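Local coordinates for cell wall binding protein cwp8 (Peptoclostridium difficile, PDB 5J6Q), which probably attaches to the bacterial cell wall through three CWB2 domains, as one of the S-layer-associated surface proteins, at residues A[121-124]-A[128-131]; A[313-318]-A[330-335]; A[570-575]-A[585-590]. All blocks are in the same frame, centred on the assembly; numbering follows the deposited sequence.

The three contacts follow one another along a long, multi-domain chain without overlap. Interaction 1, a beta hairpin in Cwp8 domain 2, lies on the opposite side of the chain's centre from interaction 2, their centres about 105 Å apart. Interactions 2 and 3 belong to the alpha/beta, CWB2-rich part and have centres about 27 Å apart. Each joins a strand of a four-stranded parallel sheet to a helix following that strand, but in two different sheets. Interaction 3 lies near the C terminus, yet its strand pairs with strand 286-289, so segments nearly 300 residues apart in sequence lie side by side in one sheet. The outlying hairpin is thus far from the module probably responsible for wall attachment.

Interaction 1 of 3, residues A[121-124]-A[128-131]; sequences TIKS and VEVK
T121 and E129 face each other as the hydrogen-bonded pair of an antiparallel beta hairpin, in which strand 118-124 turns back tightly into strand 127-132. Both main-chain bonds of the pair are formed: T121 N donates to E129 O at 3.0 Å with an N-H...O angle of 155°, and the return bond from E129 N to T121 O has the same length but is straighter, at 172°. T121 O receives a second, softer approach from the CA-H of V128, with V128 CA 3.5 Å away.

On the face that carries T121 and E129, K123 crosses E129 at a slant. Bends at chi2 and chi4 bring the lysine back across the strand gap, and its CD packs 3.7 Å from E129 CB. The methylene CE lies 3.5 Å from E129 CD, closer to the carboxylate than the ammonium itself. With K123 NZ still 4.1 Å from E129 OE1, the attraction is one of nearby opposite charges and not a salt bridge. K123 also touches a crystal neighbour, which may influence this pose.

The other face carries the non-hydrogen-bonded pair I122 and V128. V128 is the buried member, covered by A96, I99 and V100 of helix 96-111, while I122 is exposed and reaches Q97 on the same helix. Further out, strand 127-132 is the middle strand of three: V128 and V130 bond through their backbones to L142 and I140 of strand 140-143. Near the turn, S124 OG is hydrogen-bonded to T127 OG1.

V128 holds its CG1 anti to the backbone N (chi1 -179°), which leaves CG2 beside that nitrogen and 4.3 Å from I122 CG1.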
loop_
_atom_site.group_PDB
_atom_site.type_symbol
_atom_site.label_atom_id
_atom_site.label_comp_id
_atom_site.label_asym_id
_atom_site.label_seq_id
_atom_site.Cartn_x
_atom_site.Cartn_y
_atom_site.Cartn_z
ATOM N N THR A 121 -13.701 13.920 -69.307
ATOM C CA THR A 121 -13.906 15.364 -69.304
ATOM C C THR A 121 -14.928 15.765 -68.254
ATOM O O THR A 121 -16.045 15.232 -68.288
ATOM C CB THR A 121 -14.471 15.828 -70.656
ATOM O OG1 THR A 121 -13.681 15.270 -71.702
ATOM C CG2 THR A 121 -14.509 17.369 -70.773
ATOM N N ILE A 122 -14.572 16.676 -67.330
ATOM C CA ILE A 122 -15.557 17.137 -66.363
ATOM C C ILE A 122 -16.590 17.948 -67.168
ATOM O O ILE A 122 -16.196 18.783 -67.963
ATOM C CB ILE A 122 -14.850 17.969 -65.281
ATOM C CG1 ILE A 122 -13.713 17.115 -64.686
ATOM C CG2 ILE A 122 -15.859 18.443 -64.197
ATOM C CD1 ILE A 122 -13.138 17.660 -63.388
ATOM N N LYS A 123 -17.873 17.700 -66.946
ATOM C CA LYS A 123 -18.947 18.317 -67.679
ATOM C C LYS A 123 -19.786 19.234 -66.807
ATOM O O LYS A 123 -20.541 20.030 -67.312
ATOM C CB LYS A 123 -19.799 17.199 -68.288
ATOM C CG LYS A 123 -19.790 17.226 -69.807
ATOM C CD LYS A 123 -18.696 16.352 -70.406
ATOM C CE LYS A 123 -18.989 16.033 -71.856
ATOM N NZ LYS A 123 -18.447 17.065 -72.783
ATOM N N SER A 124 -19.636 19.117 -65.510
ATOM C CA SER A 124 -20.335 19.919 -64.492
ATOM C C SER A 124 -19.705 19.578 -63.132
ATOM O O SER A 124 -18.824 18.716 -63.095
ATOM C CB SER A 124 -21.840 19.619 -64.477
ATOM O OG SER A 124 -22.148 18.295 -64.035
ATOM N N VAL A 128 -18.876 13.522 -64.973
ATOM C CA VAL A 128 -17.675 13.366 -65.786
ATOM C C VAL A 128 -18.003 12.347 -66.895
ATOM O O VAL A 128 -18.600 11.295 -66.628
ATOM C CB VAL A 128 -16.475 12.862 -64.948
ATOM C CG1 VAL A 128 -15.225 12.740 -65.824
ATOM C CG2 VAL A 128 -16.213 13.795 -63.777
ATOM N N GLU A 129 -17.626 12.663 -68.111
ATOM C CA GLU A 129 -17.868 11.825 -69.266
ATOM C C GLU A 129 -16.649 10.973 -69.517
ATOM O O GLU A 129 -15.533 11.494 -69.477
ATOM C CB GLU A 129 -18.159 12.702 -70.492
ATOM C CG GLU A 129 -18.400 11.912 -71.764
ATOM C CD GLU A 129 -18.270 12.783 -72.997
ATOM O OE1 GLU A 129 -17.149 13.251 -73.274
ATOM O OE2 GLU A 129 -19.290 13.007 -73.673
ATOM N N VAL A 130 -16.846 9.675 -69.764
ATOM C CA VAL A 130 -15.712 8.785 -70.021
ATOM C C VAL A 130 -15.930 8.045 -71.337
ATOM O O VAL A 130 -17.000 7.492 -71.565
ATOM C CB VAL A 130 -15.513 7.789 -68.850
ATOM C CG1 VAL A 130 -14.256 6.953 -69.075
ATOM C CG2 VAL A 130 -15.412 8.536 -67.525
ATOM N N LYS A 131 -14.909 8.036 -72.194
ATOM C CA LYS A 131 -14.950 7.401 -73.505
ATOM C C LYS A 131 -13.530 7.039 -73.914
ATOM O O LYS A 131 -12.616 7.206 -73.106
ATOM C CB LYS A 131 -15.560 8.370 -74.535
ATOM C CG LYS A 131 -14.696 9.607 -74.769
ATOM C CD LYS A 131 -15.466 10.688 -75.514
ATOM C CE LYS A 131 -14.735 12.009 -75.490
ATOM N NZ LYS A 131 -13.408 11.908 -76.144
#

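Interaction 2 of 3, residues A[313-318]-A[330-335]; sequences AIILVG and PLASQK
I315 meets two consecutive residues of the helix, L331 and A332, and here the packing is tight. Its delta methyl does most of the reaching: CD1 comes within 3.6 Å of L331 CG and 3.7 Å of L331 CD2, the two side chains lying at a slant to each other. One bond nearer the strand, I315 CG1 lies against A332, 3.7 Å from CA and 3.8 Å from CB, and the small methyl of the alanine lets the isoleucine come close to the helix backbone. With chi1 at -46°, CG1 sits beside the backbone N of I315 and is directed at the helix, whereas CG2 stands anti to that nitrogen.

The pairing is part of a beta-alpha-beta crossover in a CWB2 domain: strand 313-318 runs on through helices 322-327 and 329-334 to strand 339-342, its parallel neighbour in the sheet. I339 of that next strand touches both I315 and A332, and Y369 and V371 of strand 367-371 also contact I315, which is therefore enclosed on several fronts.

The contact is looser where the helix runs out. K335 is the first residue to leave helical geometry, although its N still bonds to L331 O at 2.9 Å. A313 touches mainly the backbone there, its CB 3.7 Å from K335 O, while A313 CB and K335 CB are 4.3 Å apart. Beyond CB the partly exposed lysine leads away from the strand. The neighbouring Q334 takes no part in the contact with the strand; its OE1 accepts a hydrogen bond from the backbone N of K413.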
loop_
_atom_site.group_PDB
_atom_site.type_symbol
_atom_site.label_atom_id
_atom_site.label_comp_id
_atom_site.label_asym_id
_atom_site.label_seq_id
_atom_site.Cartn_x
_atom_site.Cartn_y
_atom_site.Cartn_z
ATOM N N ALA A 313 12.632 -12.527 29.115
ATOM C CA ALA A 313 11.533 -12.582 30.074
ATOM C C ALA A 313 10.255 -12.018 29.482
ATOM O O ALA A 313 10.239 -11.587 28.322
ATOM C CB ALA A 313 11.902 -11.785 31.326
ATOM N N ILE A 314 9.160 -12.064 30.273
ATOM C CA ILE A 314 7.849 -11.541 29.864
ATOM C C ILE A 314 7.394 -10.603 31.047
ATOM O O ILE A 314 7.609 -10.966 32.211
ATOM C CB ILE A 314 6.753 -12.642 29.650
ATOM C CG1 ILE A 314 7.219 -13.732 28.649
ATOM C CG2 ILE A 314 5.386 -11.966 29.190
ATOM C CD1 ILE A 314 7.183 -13.314 27.196
ATOM N N ILE A 315 6.897 -9.379 30.725
ATOM C CA ILE A 315 6.283 -8.536 31.691
ATOM C C ILE A 315 4.846 -8.616 31.248
ATOM O O ILE A 315 4.546 -8.296 30.087
ATOM C CB ILE A 315 6.740 -7.071 31.744
ATOM C CG1 ILE A 315 8.272 -6.935 31.703
ATOM C CG2 ILE A 315 6.208 -6.467 33.062
ATOM C CD1 ILE A 315 8.911 -7.317 33.068
ATOM N N LEU A 316 3.950 -9.003 32.138
ATOM C CA LEU A 316 2.525 -9.139 31.816
ATOM C C LEU A 316 1.696 -8.183 32.731
ATOM O O LEU A 316 1.804 -8.263 33.947
ATOM C CB LEU A 316 2.162 -10.584 32.051
ATOM C CG LEU A 316 0.877 -11.060 31.435
ATOM C CD1 LEU A 316 0.817 -10.734 29.965
ATOM C CD2 LEU A 316 0.842 -12.615 31.628
ATOM N N VAL A 317 0.915 -7.221 32.147
ATOM C CA VAL A 317 0.181 -6.297 33.027
ATOM C C VAL A 317 -1.294 -6.434 32.704
ATOM O O VAL A 317 -1.619 -7.116 31.729
ATOM C CB VAL A 317 0.800 -4.853 32.810
ATOM C CG1 VAL A 317 0.475 -4.318 31.432
ATOM C CG2 VAL A 317 0.300 -3.866 33.852
ATOM N N GLY A 318 -2.223 -5.872 33.507
ATOM C CA GLY A 318 -3.637 -5.942 33.138
ATOM C C GLY A 318 -3.870 -4.992 31.946
ATOM O O GLY A 318 -3.199 -3.944 31.843
ATOM N N PRO A 330 11.139 0.677 32.805
ATOM C CA PRO A 330 12.567 0.363 33.040
ATOM C C PRO A 330 12.720 -1.126 33.345
ATOM O O PRO A 330 13.780 -1.631 33.143
ATOM C CB PRO A 330 12.943 1.311 34.183
ATOM C CG PRO A 330 11.642 1.667 34.798
ATOM C CD PRO A 330 10.709 1.785 33.685
ATOM N N LEU A 331 11.653 -1.803 33.811
ATOM C CA LEU A 331 11.683 -3.193 34.137
ATOM C C LEU A 331 11.714 -4.021 32.858
ATOM O O LEU A 331 12.586 -4.914 32.760
ATOM C CB LEU A 331 10.467 -3.644 35.004
ATOM C CG LEU A 331 10.583 -5.133 35.335
ATOM C CD1 LEU A 331 12.027 -5.382 35.916
ATOM C CD2 LEU A 331 9.580 -5.595 36.264
ATOM N N ALA A 332 10.767 -3.733 31.870
ATOM C CA ALA A 332 10.813 -4.443 30.592
ATOM C C ALA A 332 12.142 -4.146 29.884
ATOM O O ALA A 332 12.658 -5.021 29.182
ATOM C CB ALA A 332 9.668 -4.039 29.667
ATOM N N SER A 333 12.683 -2.959 30.032
ATOM C CA SER A 333 13.932 -2.663 29.324
ATOM C C SER A 333 15.082 -3.401 29.980
ATOM O O SER A 333 15.991 -3.872 29.287
ATOM C CB SER A 333 14.242 -1.168 29.375
ATOM O OG SER A 333 13.677 -0.450 28.288
ATOM N N GLN A 334 15.048 -3.493 31.328
ATOM C CA GLN A 334 16.160 -4.117 32.064
ATOM C C GLN A 334 16.225 -5.603 31.905
ATOM O O GLN A 334 17.318 -6.108 31.646
ATOM C CB GLN A 334 16.107 -3.803 33.561
ATOM C CG GLN A 334 17.497 -3.868 34.158
ATOM C CD GLN A 334 17.621 -3.011 35.379
ATOM O OE1 GLN A 334 17.255 -3.428 36.468
ATOM N NE2 GLN A 334 18.055 -1.780 35.206
ATOM N N LYS A 335 15.075 -6.286 32.064
ATOM C CA LYS A 335 14.945 -7.733 31.931
ATOM C C LYS A 335 14.747 -8.131 30.463
ATOM O O LYS A 335 14.433 -9.292 30.185
ATOM C CB LYS A 335 13.767 -8.245 32.780
ATOM C CG LYS A 335 13.887 -7.896 34.297
ATOM C CD LYS A 335 15.364 -7.957 34.879
ATOM C CE LYS A 335 15.456 -7.170 36.203
ATOM N NZ LYS A 335 16.865 -6.918 36.708
#

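Interaction 3 of 3, residues A[570-575]-A[585-590]; sequences TKLVQI and EKIAEK. With SO4 (sulfate ion), chain H.
L572 and I587 make the apolar part of the contact, their side chains crossing at about a right angle. The leucine places its forked end over the gamma branch of the isoleucine: L572 CD2 is 3.7 Å from I587 CG2, and CD1 is 3.9 Å from the same methyl. CD2 also comes near the helix backbone, 4.1 Å from A588 N. The leucine holds CG anti to its own nitrogen (chi1 178°), an orientation that carries both methyls across to the helix. V518 of the adjacent strand touches L572 and I587 alike, and I584, one turn earlier in the helix, adds to the cover over the leucine.

Strand 572-575 is an inner strand of a parallel sheet, between 286-289 and 516-519, and helix 581-590 packs against it as the last helix of the chain. This is the alpha/beta layering of a CWB2 domain.

Ionic interactions lie to either side of the hydrophobic layer. The extended chain of K571 brings NZ to a sulfate ion, probably from the crystallisation liquor, with a bond of 3.0 Å to O3 and a weak one of 3.3 Å to O2. The ammonium also forms salt bridges with E283 and E287, and K515 NZ and Y517 OH bond to the sulfate too, so several donors gather round the anion. On the helix, K586 NZ reaches one turn ahead to E589 OE1 at 2.7 Å. It meets the carboxylate on the syn side, 24° out of its plane.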
loop_
_atom_site.group_PDB
_atom_site.type_symbol
_atom_site.label_atom_id
_atom_site.label_comp_id
_atom_site.label_asym_id
_atom_site.label_seq_id
_atom_site.Cartn_x
_atom_site.Cartn_y
_atom_site.Cartn_z
ATOM N N THR A 570 15.245 10.808 11.707
ATOM C CA THR A 570 15.195 10.371 10.309
ATOM C C THR A 570 14.186 9.286 10.162
ATOM O O THR A 570 14.203 8.567 9.158
ATOM C CB THR A 570 16.599 9.911 9.830
ATOM O OG1 THR A 570 17.084 8.873 10.697
ATOM C CG2 THR A 570 17.597 11.103 9.802
ATOM N N LYS A 571 13.217 9.216 11.129
ATOM C CA LYS A 571 12.188 8.180 11.134
ATOM C C LYS A 571 11.064 8.547 12.128
ATOM O O LYS A 571 11.343 8.953 13.298
ATOM C CB LYS A 571 12.830 6.804 11.551
ATOM C CG LYS A 571 11.993 5.596 11.118
ATOM C CD LYS A 571 12.450 4.299 11.744
ATOM C CE LYS A 571 11.832 3.167 10.944
ATOM N NZ LYS A 571 12.035 1.814 11.542
ATOM N N LEU A 572 9.857 8.446 11.713
ATOM C CA LEU A 572 8.687 8.668 12.616
ATOM C C LEU A 572 7.981 7.308 12.725
ATOM O O LEU A 572 7.603 6.742 11.713
ATOM C CB LEU A 572 7.854 9.744 11.986
ATOM C CG LEU A 572 6.565 10.128 12.689
ATOM C CD1 LEU A 572 6.739 10.343 14.231
ATOM C CD2 LEU A 572 6.140 11.379 11.976
ATOM N N VAL A 573 7.911 6.712 13.919
ATOM C CA VAL A 573 7.244 5.409 14.073
ATOM C C VAL A 573 5.896 5.676 14.794
ATOM O O VAL A 573 5.940 6.102 15.940
ATOM C CB VAL A 573 8.092 4.455 14.923
ATOM C CG1 VAL A 573 7.419 3.114 15.120
ATOM C CG2 VAL A 573 9.505 4.267 14.313
ATOM N N GLN A 574 4.743 5.466 14.181
ATOM C CA GLN A 574 3.433 5.585 14.910
ATOM C C GLN A 574 3.059 4.269 15.660
ATOM O O GLN A 574 3.038 3.239 15.021
ATOM C CB GLN A 574 2.263 5.834 13.890
ATOM C CG GLN A 574 0.868 5.674 14.545
ATOM C CD GLN A 574 -0.176 6.251 13.629
ATOM O OE1 GLN A 574 0.091 7.204 12.904
ATOM N NE2 GLN A 574 -1.322 5.579 13.517
ATOM N N ILE A 575 2.737 4.278 16.947
ATOM C CA ILE A 575 2.284 3.081 17.639
ATOM C C ILE A 575 0.715 3.089 17.670
ATOM O O ILE A 575 0.157 4.100 18.181
ATOM C CB ILE A 575 2.712 3.043 19.157
ATOM C CG1 ILE A 575 4.293 3.268 19.298
ATOM C CG2 ILE A 575 2.349 1.638 19.817
ATOM C CD1 ILE A 575 4.960 2.321 18.388
ATOM N N GLU A 585 1.533 14.509 9.898
ATOM C CA GLU A 585 2.084 15.361 8.852
ATOM C C GLU A 585 2.781 16.518 9.565
ATOM O O GLU A 585 3.934 16.817 9.201
ATOM C CB GLU A 585 0.994 15.869 7.859
ATOM C CG GLU A 585 0.452 14.714 7.021
ATOM C CD GLU A 585 -0.709 15.134 6.135
ATOM O OE1 GLU A 585 -0.642 14.816 4.951
ATOM O OE2 GLU A 585 -1.694 15.756 6.641
ATOM N N LYS A 586 2.129 17.071 10.585
ATOM C CA LYS A 586 2.663 18.195 11.376
ATOM C C LYS A 586 4.031 17.795 11.900
ATOM O O LYS A 586 4.968 18.575 11.776
ATOM C CB LYS A 586 1.732 18.541 12.594
ATOM C CG LYS A 586 1.897 19.998 13.205
ATOM C CD LYS A 586 2.409 21.059 12.108
ATOM C CE LYS A 586 1.279 21.925 11.514
ATOM N NZ LYS A 586 1.804 22.665 10.319
ATOM N N ILE A 587 4.163 16.546 12.440
ATOM C CA ILE A 587 5.388 16.083 13.041
ATOM C C ILE A 587 6.475 15.991 11.954
ATOM O O ILE A 587 7.595 16.503 12.135
ATOM C CB ILE A 587 5.178 14.711 13.801
ATOM C CG1 ILE A 587 4.233 14.841 15.011
ATOM C CG2 ILE A 587 6.512 14.205 14.293
ATOM C CD1 ILE A 587 3.887 13.467 15.569
ATOM N N ALA A 588 6.147 15.332 10.814
ATOM C CA ALA A 588 7.062 15.204 9.711
ATOM C C ALA A 588 7.643 16.597 9.221
ATOM O O ALA A 588 8.851 16.726 8.909
ATOM C CB ALA A 588 6.341 14.507 8.540
ATOM N N GLU A 589 6.768 17.573 9.124
ATOM C CA GLU A 589 7.051 18.904 8.683
ATOM C C GLU A 589 8.100 19.550 9.631
ATOM O O GLU A 589 9.160 19.939 9.143
ATOM C CB GLU A 589 5.759 19.741 8.652
ATOM C CG GLU A 589 6.027 21.151 8.185
ATOM C CD GLU A 589 4.906 22.136 8.452
ATOM O OE1 GLU A 589 3.729 21.742 8.729
ATOM O OE2 GLU A 589 5.217 23.345 8.398
ATOM N N LYS A 590 7.806 19.639 10.959
ATOM C CA LYS A 590 8.721 20.190 11.963
ATOM C C LYS A 590 10.084 19.569 12.021
ATOM O O LYS A 590 11.084 20.303 12.210
ATOM C CB LYS A 590 8.074 20.081 13.326
ATOM C CG LYS A 590 6.758 20.863 13.341
ATOM C CD LYS A 590 7.015 22.376 13.523
ATOM C CE LYS A 590 6.487 23.117 12.320
ATOM N NZ LYS A 590 5.965 24.460 12.677
HETATM S S SO4 H . 10.960 1.163 15.127
HETATM O O1 SO4 H . 9.968 1.818 15.993
HETATM O O2 SO4 H . 10.177 0.451 13.940
HETATM O O3 SO4 H . 12.022 2.023 14.515
HETATM O O4 SO4 H . 11.484 0.319 16.177
#